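PDB 5CEC: Bd3459 from Bdellovibrio bacteriovorus, which probably cleaves peptidoglycan cross-links of prey as a serine endopeptidase related to D-Ala-D-Ala carboxypeptidases, and is bound by the ankyrin-repeat immunity protein Bd3460. Local coordinates for residues Thr192-Lys197 against Leu427-Tyr432. The protein carries 1 engineered substitution. Sequence-based numbering, arbitrary orientation.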
# COMPACT_ATOMS: atom_id res chain seq x y z
N THR A 192 -20.33 -11.00 2.53
CA THR A 192 -19.92 -12.09 3.43
C THR A 192 -18.41 -12.00 3.79
O THR A 192 -18.04 -12.25 4.92
CB THR A 192 -20.34 -13.49 2.94
OG1 THR A 192 -19.62 -13.80 1.77
CG2 THR A 192 -21.86 -13.53 2.68
N ILE A 193 -17.57 -11.53 2.86
CA ILE A 193 -16.15 -11.30 3.16
C ILE A 193 -16.05 -10.28 4.29
O ILE A 193 -15.33 -10.51 5.26
CB ILE A 193 -15.37 -10.85 1.91
CG1 ILE A 193 -15.27 -11.98 0.87
CG2 ILE A 193 -13.97 -10.31 2.28
CD1 ILE A 193 -14.86 -11.51 -0.51
N LEU A 194 -16.82 -9.20 4.19
CA LEU A 194 -16.76 -8.17 5.22
C LEU A 194 -17.30 -8.70 6.56
O LEU A 194 -16.71 -8.44 7.61
CB LEU A 194 -17.57 -6.95 4.81
CG LEU A 194 -17.61 -5.81 5.83
CD1 LEU A 194 -16.21 -5.25 6.04
CD2 LEU A 194 -18.62 -4.76 5.39
N LYS A 195 -18.42 -9.40 6.51
CA LYS A 195 -19.07 -9.87 7.73
C LYS A 195 -18.15 -10.80 8.50
O LYS A 195 -18.11 -10.76 9.73
CB LYS A 195 -20.41 -10.57 7.39
CG LYS A 195 -21.15 -11.16 8.59
CD LYS A 195 -22.53 -11.63 8.20
CE LYS A 195 -23.30 -12.14 9.42
NZ LYS A 195 -22.70 -13.37 9.99
N THR A 196 -17.39 -11.63 7.77
CA THR A 196 -16.43 -12.53 8.40
C THR A 196 -15.29 -11.78 9.05
O THR A 196 -14.90 -12.11 10.16
CB THR A 196 -15.89 -13.53 7.37
OG1 THR A 196 -16.99 -14.32 6.89
CG2 THR A 196 -14.84 -14.45 7.97
N LYS A 197 -14.75 -10.77 8.37
CA LYS A 197 -13.74 -9.88 8.96
C LYS A 197 -14.29 -9.18 10.19
O LYS A 197 -13.61 -9.11 11.22
CB LYS A 197 -13.26 -8.84 7.96
CG LYS A 197 -12.38 -9.41 6.87
CD LYS A 197 -12.10 -8.38 5.81
CE LYS A 197 -11.36 -9.00 4.63
NZ LYS A 197 -9.91 -9.18 4.93
N LEU A 427 -10.63 -2.27 9.66
CA LEU A 427 -11.87 -2.05 8.94
C LEU A 427 -12.29 -0.60 9.13
O LEU A 427 -11.76 0.10 10.01
CB LEU A 427 -12.98 -2.99 9.48
CG LEU A 427 -12.67 -4.48 9.41
CD1 LEU A 427 -13.87 -5.28 9.90
CD2 LEU A 427 -12.24 -4.95 8.05
N PRO A 428 -13.29 -0.13 8.36
CA PRO A 428 -13.72 1.25 8.50
C PRO A 428 -14.51 1.52 9.77
O PRO A 428 -14.75 2.68 10.09
CB PRO A 428 -14.61 1.49 7.26
CG PRO A 428 -14.19 0.42 6.28
CD PRO A 428 -13.86 -0.76 7.16
N PHE A 429 -14.88 0.46 10.48
CA PHE A 429 -15.71 0.51 11.68
C PHE A 429 -15.13 -0.47 12.69
O PHE A 429 -14.35 -1.38 12.32
CB PHE A 429 -17.18 0.16 11.33
CG PHE A 429 -17.33 -1.13 10.59
CD1 PHE A 429 -17.44 -2.34 11.26
CD2 PHE A 429 -17.38 -1.15 9.20
CE1 PHE A 429 -17.55 -3.51 10.58
CE2 PHE A 429 -17.51 -2.34 8.50
CZ PHE A 429 -17.60 -3.51 9.20
N ASP A 430 -15.54 -0.33 13.95
CA ASP A 430 -15.18 -1.31 14.98
C ASP A 430 -16.37 -1.51 15.91
O ASP A 430 -17.47 -1.07 15.60
CB ASP A 430 -13.87 -0.93 15.68
CG ASP A 430 -14.02 0.24 16.64
OD1 ASP A 430 -15.10 0.86 16.71
OD2 ASP A 430 -13.04 0.54 17.37
N LYS A 431 -16.14 -2.12 17.07
CA LYS A 431 -17.22 -2.41 18.03
C LYS A 431 -17.84 -1.17 18.70
O LYS A 431 -18.84 -1.29 19.39
CB LYS A 431 -16.76 -3.45 19.05
CG LYS A 431 -15.79 -2.92 20.11
CD LYS A 431 -15.38 -3.99 21.11
CE LYS A 431 -14.36 -4.96 20.54
NZ LYS A 431 -14.03 -6.05 21.50
N TYR A 432 -17.28 0.03 18.46
CA TYR A 432 -17.90 1.28 18.93
C TYR A 432 -18.61 2.06 17.84
O TYR A 432 -19.10 3.16 18.09
CB TYR A 432 -16.88 2.14 19.69
CG TYR A 432 -16.33 1.42 20.90
CD1 TYR A 432 -17.05 1.37 22.10
CD2 TYR A 432 -15.11 0.75 20.83
CE1 TYR A 432 -16.56 0.68 23.20
CE2 TYR A 432 -14.61 0.08 21.94
CZ TYR A 432 -15.34 0.03 23.10
OH TYR A 432 -14.85 -0.64 24.19
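Helix 188-200 is met on one flank by the loop between helix 394-411 and strand 436-437, where Leu194 and Lys197, one turn apart, touch Phe429 and Leu427. Leu194 CD1 lies 3.9 Å from Phe429 CZ, at the far end of the ring. The isobutyl group straddles that corner of the ring, its other methyl CD2 standing 4.1 Å from Phe429 CE2, and CD1 comes at the ring obliquely. With CG anti to the backbone N (chi1 179°), Leu194 reaches out from the helix to the ring, which comes from the opposite direction. Beside it Leu427 crosses Lys197 at a slant, its methyls divided between the lysine's backbone and side chain: Leu427 CD1 rests 3.9 Å from Lys197 C, whereas Leu427 CD2 packs 4.0 Å from Lys197 CB. Lys197 CD also lies against Leu427 CD2, at 4.1 Å, so the aliphatic base of the chain serves as an apolar surface while its far end leads away from the loop. A sulfate ion, probably from the crystallisation liquor, lies about 4 Å from the lysine side chain at the nearest atoms. No hydrogen bond spans the interface. Helix 118-130 packs against both partners: its Asn119 and Tyr122 touch Leu194, Met120 touches Phe429, and Phe123 stacks on the Phe429 ring. Beyond the apolar patch the loop turns on Asp430, whose OD1 accepts from Tyr432 N at 2.9 Å in an Asx turn, met from above the carboxylate plane, and also forms a salt bridge with Arg89. On the helix, Thr192 O takes both the amide and OG1 of Thr196, from opposite faces of its plane.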